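Local coordinates for protein chitinase (Thermococcus chitonophagus, PDB 5XSW) that probably hydrolyses internal glycosidic bonds of chitin, here as the C-terminal part of a longer enzyme, with glycan bound in its largely helical domain, at residues Pro113-Leu118 against Asp452-Leu457; Met181-Pro184 against Phe188-Gly191; Met190-Ala195 against Asn204-Leu209; Ala288-Pro293 against Ile402-Thr407. One frame throughout, in Å; residues are numbered along the deposited sequence.

Contact 1 of 4, residues Pro113-Leu118 against Asp452-Leu457; sequences PTIGEL and DFLTIL
Leu118 and Thr455 mark the closest backbone approach between the irregular chain 113-118 and the helical turns 452-457, with 7.1 Å from CA to CA. The loop residues form neither strand nor helix, and no hydrogen bond joins the two segments. The helix is kinked here: the N atoms of Leu454 and Thr455 lack bonds to the turn before, and Thr455 N makes a weak bond to Asp452 O instead. Regular bonding resumes with Ile456 N to Asp452 O.

With no polar link across, the contact rests on methyl groups. Leu118 CD2 meets Thr455 CG2 at 3.8 Å, and the two side chains cross obliquely. The threonine torsion (chi1 -66°) places OG1 beside the backbone N and CG2 anti to it, so its methyl group is the part that faces the leucine. Beta-branched threonine thus presents an apolar surface at this point. A looser touch joins Ile115 CG2 to Leu454 CD1 at 4.4 Å. Ile115 starts toward the helix, but the rest of its chain leads away, leaving the CG2 branch to make the contact.

Ile115 also packs on Tyr196 and Leu454 on Glu197, both of helix 186-199. Thr455 rests on Leu438 of helix 421-439. The loop that follows strand 98-104 therefore passes across one side of helix 449-461, touching it through Ile115 and Leu118, where two further helices pack against it.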
loop_
_atom_site.group_PDB
_atom_site.type_symbol
_atom_site.label_atom_id
_atom_site.label_comp_id
_atom_site.label_asym_id
_atom_site.label_seq_id
_atom_site.Cartn_x
_atom_site.Cartn_y
_atom_site.Cartn_z
ATOM N N PRO A 113 -16.546 -18.581 11.194
ATOM C CA PRO A 113 -17.616 -19.176 12.001
ATOM C C PRO A 113 -19.000 -18.624 11.658
ATOM O O PRO A 113 -19.154 -17.498 11.205
ATOM C CB PRO A 113 -17.240 -18.792 13.429
ATOM C CG PRO A 113 -15.773 -18.235 13.358
ATOM C CD PRO A 113 -15.579 -17.768 11.978
ATOM N N THR A 114 -20.019 -19.441 11.882
ATOM C CA THR A 114 -21.403 -18.982 11.802
ATOM C C THR A 114 -21.818 -18.364 13.131
ATOM O O THR A 114 -21.740 -18.981 14.191
ATOM C CB THR A 114 -22.347 -20.152 11.435
ATOM O OG1 THR A 114 -22.012 -20.549 10.127
ATOM C CG2 THR A 114 -23.837 -19.685 11.419
ATOM N N ILE A 115 -22.214 -17.111 13.100
ATOM C CA ILE A 115 -22.603 -16.452 14.341
ATOM C C ILE A 115 -24.071 -16.879 14.671
ATOM O O ILE A 115 -24.387 -17.225 15.804
ATOM C CB ILE A 115 -22.563 -14.901 14.229
ATOM C CG1 ILE A 115 -21.204 -14.400 13.666
ATOM C CG2 ILE A 115 -22.976 -14.258 15.577
ATOM C CD1 ILE A 115 -20.024 -14.881 14.497
ATOM N N GLY A 116 -24.939 -16.814 13.665
ATOM C CA GLY A 116 -26.347 -17.192 13.813
ATOM C C GLY A 116 -26.992 -17.201 12.442
ATOM O O GLY A 116 -26.382 -16.776 11.475
ATOM N N GLU A 117 -28.234 -17.670 12.341
ATOM C CA GLU A 117 -28.905 -17.768 11.042
ATOM C C GLU A 117 -30.380 -17.432 11.204
ATOM O O GLU A 117 -30.917 -17.647 12.279
ATOM C CB GLU A 117 -28.772 -19.194 10.475
ATOM C CG GLU A 117 -27.372 -19.608 10.113
ATOM C CD GLU A 117 -27.359 -20.956 9.400
ATOM O OE1 GLU A 117 -28.405 -21.644 9.431
ATOM O OE2 GLU A 117 -26.327 -21.320 8.802
ATOM N N LEU A 118 -30.986 -16.857 10.175
ATOM C CA LEU A 118 -32.415 -16.575 10.184
ATOM C C LEU A 118 -33.130 -17.919 10.203
ATOM O O LEU A 118 -32.597 -18.895 9.662
ATOM C CB LEU A 118 -32.835 -15.797 8.941
ATOM C CG LEU A 118 -32.393 -14.332 8.873
ATOM C CD1 LEU A 118 -32.618 -13.736 7.505
ATOM C CD2 LEU A 118 -33.141 -13.543 9.923
ATOM N N ASP A 452 -31.681 -6.423 17.949
ATOM C CA ASP A 452 -32.235 -6.568 16.614
ATOM C C ASP A 452 -31.270 -6.407 15.443
ATOM O O ASP A 452 -31.574 -6.831 14.327
ATOM C CB ASP A 452 -33.347 -5.534 16.409
ATOM C CG ASP A 452 -34.486 -5.714 17.386
ATOM O OD1 ASP A 452 -34.951 -6.873 17.543
ATOM O OD2 ASP A 452 -34.890 -4.710 17.993
ATOM N N PHE A 453 -30.176 -5.668 15.617
ATOM C CA PHE A 453 -29.483 -5.270 14.387
ATOM C C PHE A 453 -28.809 -6.443 13.627
ATOM O O PHE A 453 -28.734 -6.421 12.394
ATOM C CB PHE A 453 -28.443 -4.119 14.669
ATOM C CG PHE A 453 -27.934 -3.477 13.389
ATOM C CD1 PHE A 453 -28.798 -2.811 12.555
ATOM C CD2 PHE A 453 -26.581 -3.567 13.023
ATOM C CE1 PHE A 453 -28.360 -2.244 11.330
ATOM C CE2 PHE A 453 -26.113 -3.006 11.836
ATOM C CZ PHE A 453 -26.993 -2.344 10.978
ATOM N N LEU A 454 -28.332 -7.490 14.320
ATOM C CA LEU A 454 -27.797 -8.620 13.560
ATOM C C LEU A 454 -28.861 -9.274 12.671
ATOM O O LEU A 454 -28.571 -9.716 11.551
ATOM C CB LEU A 454 -27.219 -9.708 14.474
ATOM C CG LEU A 454 -25.860 -9.384 15.113
ATOM C CD1 LEU A 454 -25.360 -10.585 15.992
ATOM C CD2 LEU A 454 -24.843 -9.061 13.964
ATOM N N THR A 455 -30.097 -9.294 13.164
ATOM C CA THR A 455 -31.188 -9.909 12.348
ATOM C C THR A 455 -31.468 -9.037 11.107
ATOM O O THR A 455 -31.614 -9.533 9.988
ATOM C CB THR A 455 -32.439 -10.127 13.241
ATOM O OG1 THR A 455 -32.128 -11.112 14.240
ATOM C CG2 THR A 455 -33.617 -10.681 12.372
ATOM N N ILE A 456 -31.426 -7.706 11.288
ATOM C CA ILE A 456 -31.554 -6.786 10.160
ATOM C C ILE A 456 -30.449 -7.018 9.135
ATOM O O ILE A 456 -30.679 -7.100 7.905
ATOM C CB ILE A 456 -31.498 -5.304 10.620
ATOM C CG1 ILE A 456 -32.708 -4.919 11.498
ATOM C CG2 ILE A 456 -31.285 -4.392 9.368
ATOM C CD1 ILE A 456 -34.089 -4.848 10.701
ATOM N N LEU A 457 -29.215 -7.113 9.623
ATOM C CA LEU A 457 -28.095 -7.435 8.702
ATOM C C LEU A 457 -28.293 -8.763 7.916
ATOM O O LEU A 457 -28.019 -8.840 6.699
ATOM C CB LEU A 457 -26.776 -7.504 9.482
ATOM C CG LEU A 457 -26.223 -6.123 9.972
ATOM C CD1 LEU A 457 -24.902 -6.277 10.778
ATOM C CD2 LEU A 457 -26.031 -5.154 8.774
#

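Contact 2 of 4, residues Met181-Pro184 against Phe188-Gly191; sequences MWVP and FAMG
Pro184 CD lies 3.8 Å from Phe188 CD2, the shortest approach between residues 181-184 and the helical turn 188-191, and CE2 of the same ring is within 4.1 Å of it. The proline carbon approaches the phenylalanine ring obliquely. Val183 comes to the same ring at an edge, near its plane, where CG1 stands 4.2 Å from CD2. That methyl group has a second neighbour in Ala189 CB, at 3.9 Å, so a single branch of valine touches both an aromatic edge and a small methyl side chain. Alanine suits this place because a compact side chain lets the valine come close to the helix.

Torsions explain which branches meet. Val183 carries CG1 anti to its backbone N (chi1 169°), and Phe188 likewise sends CG anti to its own N (chi1 175°), which brings its ring back toward the residues just before the helix. Proline, whose ring restrains rotation about N-CA, offers a rigid apolar surface to it. Within its own segment, Pro184 CA sits 3.7 Å above one face of the Trp182 ring, offset toward the rim.

Further out, Asn185 OD1 accepts a hydrogen bond from Phe188 N in the opening turn of the helix, and Tyr449 OH bonds to Ala189 O. Tyr393 touches both Val183 and Ala189, while Met207 of helix 203-214 packs on both Val183 and Phe188. The short connection from strand 179-181 into helix 186-199 thus packs against helix 203-214 and neighbouring loops, with Met181 reaching helix 374-386.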
loop_
_atom_site.group_PDB
_atom_site.type_symbol
_atom_site.label_atom_id
_atom_site.label_comp_id
_atom_site.label_asym_id
_atom_site.label_seq_id
_atom_site.Cartn_x
_atom_site.Cartn_y
_atom_site.Cartn_z
ATOM N N MET A 181 -14.217 2.136 28.206
ATOM C CA MET A 181 -14.595 1.975 26.789
ATOM C C MET A 181 -15.919 2.669 26.514
ATOM O O MET A 181 -16.807 2.668 27.382
ATOM C CB MET A 181 -14.689 0.472 26.452
ATOM C CG MET A 181 -13.412 -0.300 26.819
ATOM S SD MET A 181 -11.881 0.388 26.018
ATOM C CE MET A 181 -12.234 0.147 24.268
ATOM N N TRP A 182 -16.061 3.260 25.332
ATOM C CA TRP A 182 -17.327 3.897 24.943
ATOM C C TRP A 182 -17.433 3.847 23.436
ATOM O O TRP A 182 -16.425 3.744 22.698
ATOM C CB TRP A 182 -17.450 5.363 25.474
ATOM C CG TRP A 182 -16.899 6.410 24.553
ATOM C CD1 TRP A 182 -15.605 6.466 24.065
ATOM C CD2 TRP A 182 -17.569 7.545 24.035
ATOM N NE1 TRP A 182 -15.448 7.580 23.278
ATOM C CE2 TRP A 182 -16.633 8.267 23.255
ATOM C CE3 TRP A 182 -18.887 8.054 24.166
ATOM C CZ2 TRP A 182 -16.967 9.438 22.579
ATOM C CZ3 TRP A 182 -19.215 9.228 23.471
ATOM C CH2 TRP A 182 -18.261 9.897 22.692
ATOM N N VAL A 183 -18.666 3.851 22.976
ATOM C CA VAL A 183 -18.978 3.796 21.570
ATOM C C VAL A 183 -19.347 5.227 21.155
ATOM O O VAL A 183 -20.363 5.753 21.629
ATOM C CB VAL A 183 -20.161 2.832 21.305
ATOM C CG1 VAL A 183 -20.650 3.012 19.861
ATOM C CG2 VAL A 183 -19.723 1.331 21.608
ATOM N N PRO A 184 -18.539 5.874 20.281
ATOM C CA PRO A 184 -18.822 7.299 19.981
ATOM C C PRO A 184 -20.203 7.591 19.391
ATOM O O PRO A 184 -20.780 8.617 19.701
ATOM C CB PRO A 184 -17.730 7.658 18.934
ATOM C CG PRO A 184 -16.555 6.753 19.342
ATOM C CD PRO A 184 -17.237 5.435 19.725
ATOM N N PHE A 188 -21.190 4.266 13.900
ATOM C CA PHE A 188 -19.975 3.492 14.170
ATOM C C PHE A 188 -20.340 2.099 14.712
ATOM O O PHE A 188 -19.764 1.067 14.288
ATOM C CB PHE A 188 -19.088 4.232 15.200
ATOM C CG PHE A 188 -17.851 3.422 15.616
ATOM C CD1 PHE A 188 -16.842 3.150 14.688
ATOM C CD2 PHE A 188 -17.706 2.964 16.906
ATOM C CE1 PHE A 188 -15.663 2.390 15.084
ATOM C CE2 PHE A 188 -16.573 2.194 17.294
ATOM C CZ PHE A 188 -15.559 1.939 16.354
ATOM N N ALA A 189 -21.289 2.061 15.654
ATOM C CA ALA A 189 -21.708 0.745 16.209
ATOM C C ALA A 189 -22.267 -0.142 15.082
ATOM O O ALA A 189 -21.978 -1.358 14.994
ATOM C CB ALA A 189 -22.772 0.929 17.345
ATOM N N MET A 190 -23.075 0.439 14.192
ATOM C CA MET A 190 -23.563 -0.379 13.078
ATOM C C MET A 190 -22.448 -0.859 12.147
ATOM O O MET A 190 -22.543 -1.944 11.585
ATOM C CB MET A 190 -24.645 0.377 12.255
ATOM C CG MET A 190 -25.942 0.508 13.079
ATOM S SD MET A 190 -27.263 1.284 12.064
ATOM C CE MET A 190 -26.807 2.924 12.224
ATOM N N GLY A 191 -21.401 -0.051 11.946
ATOM C CA GLY A 191 -20.267 -0.514 11.150
ATOM C C GLY A 191 -19.537 -1.682 11.825
ATOM O O GLY A 191 -19.132 -2.614 11.128
#

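Contact 3 of 4, residues Met190-Ala195 against Asn204-Leu209; sequences MGLALA and NFLMAL
Leu192 and Leu206 form the centre of this helix pair; the axes of the two short helical segments come within 10.5 Å of each other, at 127° between their N-to-C directions. The apolar contacts are made by side-chain carbons. Leu192 CD2 presses on Leu206 CB at 3.5 Å, a tight fit, and is also 3.8 Å from Leu206 CD1. The two leucine chains slide past one another in opposite directions. Leu206 CD1 reaches on to Ala195 CB at 3.8 Å, where the small alanine, one turn beyond Leu192, leaves room for the leucine tip.

Sulfur packing makes a second group. Met207 SD lies 3.8 Å from Leu192 CD1, the chains crossing at about a right angle. The methionine is bent at chi2 and chi3, and this flexible chain turns its thioether across the leucine branch.

Hydrogen bonds lead away from the interface. Asn204 OD1 accepts from Gly165 N and its ND2 bonds to Asp386 OD1, while Met207 O is bonded by Thr217 OG1. Helix 203-214 runs on to Lys212, Glu213 and Asn214, which line the glycan pocket.

With four buried residues meeting and no hydrogen bond across, cohesion between these helices comes from close packing and burial of apolar surface, while the polar bonds of Asn204 and of the Met207 backbone are made with other parts of the chain.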
loop_
_atom_site.group_PDB
_atom_site.type_symbol
_atom_site.label_atom_id
_atom_site.label_comp_id
_atom_site.label_asym_id
_atom_site.label_seq_id
_atom_site.Cartn_x
_atom_site.Cartn_y
_atom_site.Cartn_z
ATOM N N MET A 190 -23.075 0.439 14.192
ATOM C CA MET A 190 -23.563 -0.379 13.078
ATOM C C MET A 190 -22.448 -0.859 12.147
ATOM O O MET A 190 -22.543 -1.944 11.585
ATOM C CB MET A 190 -24.645 0.377 12.255
ATOM C CG MET A 190 -25.942 0.508 13.079
ATOM S SD MET A 190 -27.263 1.284 12.064
ATOM C CE MET A 190 -26.807 2.924 12.224
ATOM N N GLY A 191 -21.401 -0.051 11.946
ATOM C CA GLY A 191 -20.267 -0.514 11.150
ATOM C C GLY A 191 -19.537 -1.682 11.825
ATOM O O GLY A 191 -19.132 -2.614 11.128
ATOM N N LEU A 192 -19.357 -1.619 13.147
ATOM C CA LEU A 192 -18.758 -2.732 13.903
ATOM C C LEU A 192 -19.629 -3.988 13.675
ATOM O O LEU A 192 -19.131 -5.080 13.610
ATOM C CB LEU A 192 -18.698 -2.438 15.416
ATOM C CG LEU A 192 -17.674 -1.389 15.940
ATOM C CD1 LEU A 192 -17.885 -1.069 17.429
ATOM C CD2 LEU A 192 -16.216 -1.834 15.584
ATOM N N ALA A 193 -20.952 -3.806 13.651
ATOM C CA ALA A 193 -21.853 -4.970 13.620
ATOM C C ALA A 193 -21.714 -5.623 12.268
ATOM O O ALA A 193 -21.787 -6.849 12.139
ATOM C CB ALA A 193 -23.342 -4.548 13.890
ATOM N N LEU A 194 -21.529 -4.811 11.231
ATOM C CA LEU A 194 -21.419 -5.378 9.904
ATOM C C LEU A 194 -20.054 -6.073 9.786
ATOM O O LEU A 194 -19.964 -7.122 9.147
ATOM C CB LEU A 194 -21.568 -4.311 8.787
ATOM C CG LEU A 194 -21.330 -4.813 7.343
ATOM C CD1 LEU A 194 -22.300 -6.010 7.046
ATOM C CD2 LEU A 194 -21.534 -3.701 6.290
ATOM N N ALA A 195 -18.999 -5.494 10.362
ATOM C CA ALA A 195 -17.699 -6.179 10.339
ATOM C C ALA A 195 -17.807 -7.568 11.002
ATOM O O ALA A 195 -17.201 -8.522 10.573
ATOM C CB ALA A 195 -16.601 -5.321 11.089
ATOM N N ASN A 204 -15.422 -6.402 20.160
ATOM C CA ASN A 204 -14.568 -5.942 21.256
ATOM C C ASN A 204 -13.080 -5.799 20.786
ATOM O O ASN A 204 -12.317 -4.977 21.294
ATOM C CB ASN A 204 -14.609 -6.941 22.410
ATOM C CG ASN A 204 -15.952 -6.915 23.153
ATOM O OD1 ASN A 204 -16.672 -5.908 23.143
ATOM N ND2 ASN A 204 -16.301 -8.050 23.770
ATOM N N PHE A 205 -12.694 -6.629 19.836
ATOM C CA PHE A 205 -11.301 -6.568 19.346
ATOM C C PHE A 205 -11.132 -5.220 18.563
ATOM O O PHE A 205 -10.149 -4.521 18.750
ATOM C CB PHE A 205 -10.985 -7.745 18.436
ATOM C CG PHE A 205 -9.590 -7.649 17.841
ATOM C CD1 PHE A 205 -8.505 -8.021 18.612
ATOM C CD2 PHE A 205 -9.387 -7.101 16.559
ATOM C CE1 PHE A 205 -7.181 -7.893 18.129
ATOM C CE2 PHE A 205 -8.061 -6.947 16.048
ATOM C CZ PHE A 205 -6.970 -7.359 16.853
ATOM N N LEU A 206 -12.074 -4.894 17.677
ATOM C CA LEU A 206 -11.974 -3.596 16.916
ATOM C C LEU A 206 -12.038 -2.415 17.867
ATOM O O LEU A 206 -11.352 -1.407 17.675
ATOM C CB LEU A 206 -13.096 -3.450 15.853
ATOM C CG LEU A 206 -12.902 -4.408 14.659
ATOM C CD1 LEU A 206 -14.005 -4.292 13.613
ATOM C CD2 LEU A 206 -11.529 -4.130 13.925
ATOM N N MET A 207 -12.796 -2.559 18.948
ATOM C CA MET A 207 -12.911 -1.500 19.977
ATOM C C MET A 207 -11.552 -1.277 20.671
ATOM O O MET A 207 -11.073 -0.132 20.877
ATOM C CB MET A 207 -13.979 -1.874 21.034
ATOM C CG MET A 207 -15.419 -1.736 20.526
ATOM S SD MET A 207 -16.039 0.001 20.541
ATOM C CE MET A 207 -16.066 0.408 22.294
ATOM N N ALA A 208 -10.942 -2.391 21.023
ATOM C CA ALA A 208 -9.672 -2.387 21.703
ATOM C C ALA A 208 -8.613 -1.783 20.773
ATOM O O ALA A 208 -7.743 -1.027 21.219
ATOM C CB ALA A 208 -9.247 -3.842 22.066
ATOM N N LEU A 209 -8.706 -2.155 19.498
ATOM C CA LEU A 209 -7.703 -1.743 18.530
ATOM C C LEU A 209 -7.800 -0.205 18.372
ATOM O O LEU A 209 -6.792 0.491 18.420
ATOM C CB LEU A 209 -7.925 -2.435 17.187
ATOM C CG LEU A 209 -6.871 -2.044 16.088
ATOM C CD1 LEU A 209 -5.388 -2.335 16.512
ATOM C CD2 LEU A 209 -7.199 -2.774 14.791
#

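Contact 4 of 4, residues Ala288-Pro293 against Ile402-Thr407; sequences AWITSP and IEYFFT
Ile290 meets Tyr404 and Phe405 with all three carbons beyond CB. CB points toward segment 402-407 of helix 399-412. From it the CG2 methyl comes to Phe405 CE1 at 3.7 Å, while CG1 passes more loosely by Phe405 CD1 at 4.2 Å. An extended second torsion (chi2 168°) then carries CD1 outward, to 3.7 Å from Tyr404 CE2 and 3.9 Å from Phe405 CD1. Both rings receive the methyl groups obliquely. Beta branching suits the place, since one methyl group serves the phenylalanine while the other spans both rings.

Each helix also ties a hydroxyl to its own backbone. Ser292 OG donates to Ala288 O at 2.8 Å, and Thr407 OG1 to Glu403 O at 2.8 Å. The threonine oxygen stands above that carbonyl plane, on the face opposite Thr407 N.

Phe405 packs edge-to-face with Phe453, and Tyr404 does so with Tyr187. A glycerol, probably from the crystallisation liquor, lies about 4 Å from the Tyr404 side chain. Across the interface the chemistry is wholly apolar, aliphatic against aromatic; Ser292 and Thr407 turn their hydroxyls to carbonyls of their own helices, while the Tyr404 hydroxyl makes a weak hydrogen bond to Asn285 O.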
loop_
_atom_site.group_PDB
_atom_site.type_symbol
_atom_site.label_atom_id
_atom_site.label_comp_id
_atom_site.label_asym_id
_atom_site.label_seq_id
_atom_site.Cartn_x
_atom_site.Cartn_y
_atom_site.Cartn_z
ATOM N N ALA A 288 -17.297 8.187 7.401
ATOM C CA ALA A 288 -16.142 7.347 7.820
ATOM C C ALA A 288 -16.427 6.652 9.175
ATOM O O ALA A 288 -15.740 5.716 9.546
ATOM C CB ALA A 288 -14.844 8.231 7.885
ATOM N N TRP A 289 -17.422 7.109 9.937
ATOM C CA TRP A 289 -17.779 6.369 11.158
ATOM C C TRP A 289 -18.278 4.950 10.776
ATOM O O TRP A 289 -18.131 4.002 11.518
ATOM C CB TRP A 289 -18.864 7.091 11.942
ATOM C CG TRP A 289 -18.301 8.297 12.749
ATOM C CD1 TRP A 289 -18.632 9.639 12.579
ATOM C CD2 TRP A 289 -17.365 8.234 13.792
ATOM N NE1 TRP A 289 -17.907 10.399 13.483
ATOM C CE2 TRP A 289 -17.158 9.554 14.265
ATOM C CE3 TRP A 289 -16.670 7.166 14.420
ATOM C CZ2 TRP A 289 -16.283 9.846 15.314
ATOM C CZ3 TRP A 289 -15.805 7.463 15.493
ATOM C CH2 TRP A 289 -15.620 8.796 15.928
ATOM N N ILE A 290 -18.866 4.830 9.608
ATOM C CA ILE A 290 -19.344 3.537 9.151
ATOM C C ILE A 290 -18.263 2.800 8.368
ATOM O O ILE A 290 -18.011 1.612 8.601
ATOM C CB ILE A 290 -20.593 3.718 8.256
ATOM C CG1 ILE A 290 -21.761 4.234 9.089
ATOM C CG2 ILE A 290 -20.920 2.422 7.510
ATOM C CD1 ILE A 290 -23.020 4.745 8.187
ATOM N N THR A 291 -17.626 3.476 7.410
ATOM C CA THR A 291 -16.670 2.770 6.572
ATOM C C THR A 291 -15.390 2.364 7.317
ATOM O O THR A 291 -14.819 1.321 6.984
ATOM C CB THR A 291 -16.251 3.583 5.305
ATOM O OG1 THR A 291 -15.783 4.894 5.670
ATOM C CG2 THR A 291 -17.455 3.720 4.350
ATOM N N SER A 292 -14.956 3.130 8.316
ATOM C CA SER A 292 -13.613 2.873 8.844
ATOM C C SER A 292 -13.515 1.530 9.644
ATOM O O SER A 292 -12.530 0.834 9.502
ATOM C CB SER A 292 -13.080 4.036 9.703
ATOM O OG SER A 292 -13.779 4.325 10.905
ATOM N N PRO A 293 -14.524 1.171 10.458
ATOM C CA PRO A 293 -14.381 -0.166 11.074
ATOM C C PRO A 293 -14.459 -1.320 10.061
ATOM O O PRO A 293 -13.787 -2.339 10.245
ATOM C CB PRO A 293 -15.551 -0.209 12.111
ATOM C CG PRO A 293 -16.563 0.827 11.550
ATOM C CD PRO A 293 -15.638 1.931 11.050
ATOM N N ILE A 402 -31.349 3.253 9.794
ATOM C CA ILE A 402 -31.125 2.033 9.017
ATOM C C ILE A 402 -30.974 2.367 7.550
ATOM O O ILE A 402 -30.078 1.880 6.851
ATOM C CB ILE A 402 -32.303 1.010 9.193
ATOM C CG1 ILE A 402 -32.493 0.647 10.665
ATOM C CG2 ILE A 402 -32.081 -0.243 8.361
ATOM C CD1 ILE A 402 -31.374 -0.049 11.312
ATOM N N GLU A 403 -31.854 3.244 7.078
ATOM C CA GLU A 403 -31.800 3.663 5.701
ATOM C C GLU A 403 -30.468 4.332 5.367
ATOM O O GLU A 403 -29.883 4.129 4.294
ATOM C CB GLU A 403 -32.977 4.638 5.425
ATOM C CG GLU A 403 -32.834 5.324 4.084
ATOM C CD GLU A 403 -33.076 4.399 2.891
ATOM O OE1 GLU A 403 -33.861 3.435 3.041
ATOM O OE2 GLU A 403 -32.485 4.633 1.795
ATOM N N TYR A 404 -30.056 5.211 6.261
ATOM C CA TYR A 404 -28.796 5.937 6.099
ATOM C C TYR A 404 -27.621 4.931 6.035
ATOM O O TYR A 404 -26.771 4.941 5.125
ATOM C CB TYR A 404 -28.635 6.905 7.287
ATOM C CG TYR A 404 -27.238 7.494 7.340
ATOM C CD1 TYR A 404 -26.725 8.235 6.275
ATOM C CD2 TYR A 404 -26.430 7.279 8.445
ATOM C CE1 TYR A 404 -25.416 8.752 6.334
ATOM C CE2 TYR A 404 -25.158 7.794 8.511
ATOM C CZ TYR A 404 -24.658 8.522 7.464
ATOM O OH TYR A 404 -23.356 8.990 7.595
ATOM N N PHE A 405 -27.604 4.038 7.011
ATOM C CA PHE A 405 -26.574 2.994 7.056
ATOM C C PHE A 405 -26.458 2.255 5.729
ATOM O O PHE A 405 -25.363 2.177 5.146
ATOM C CB PHE A 405 -26.854 2.024 8.198
ATOM C CG PHE A 405 -25.827 0.920 8.275
ATOM C CD1 PHE A 405 -24.567 1.171 8.830
ATOM C CD2 PHE A 405 -26.093 -0.341 7.741
ATOM C CE1 PHE A 405 -23.590 0.169 8.860
ATOM C CE2 PHE A 405 -25.110 -1.349 7.779
ATOM C CZ PHE A 405 -23.876 -1.084 8.357
ATOM N N PHE A 406 -27.573 1.785 5.154
ATOM C CA PHE A 406 -27.438 1.034 3.916
ATOM C C PHE A 406 -27.136 1.885 2.673
ATOM O O PHE A 406 -26.489 1.397 1.776
ATOM C CB PHE A 406 -28.685 0.162 3.648
ATOM C CG PHE A 406 -28.744 -1.043 4.520
ATOM C CD1 PHE A 406 -27.970 -2.152 4.227
ATOM C CD2 PHE A 406 -29.517 -1.055 5.672
ATOM C CE1 PHE A 406 -27.977 -3.292 5.052
ATOM C CE2 PHE A 406 -29.523 -2.202 6.510
ATOM C CZ PHE A 406 -28.737 -3.308 6.198
ATOM N N THR A 407 -27.604 3.139 2.631
ATOM C CA THR A 407 -27.151 4.097 1.607
ATOM C C THR A 407 -25.624 4.249 1.602
ATOM O O THR A 407 -25.004 4.225 0.556
ATOM C CB THR A 407 -27.792 5.498 1.856
ATOM O OG1 THR A 407 -29.215 5.346 1.902
ATOM C CG2 THR A 407 -27.453 6.477 0.770
#

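From the N terminus, the chain first enters contact 1 at 113-118, in the loop after strand 98-104, but closes it only at 452-457, more than three hundred residues later. The other three contacts nest inside that loop. Contact 2 closes a very short loop at the start of helix 186-199. Contact 3 begins on the same helix, sharing Met190 and Gly191, and joins it to helix 203-214. Contact 4 opens afterwards, in series, and links helices 288-311 and 399-412. No loops cross. Spatially they interlock: Phe453 touches Met190, Ala193 and Phe405, so helices 186-199, 399-412 and 449-461 pack together within the helical domain.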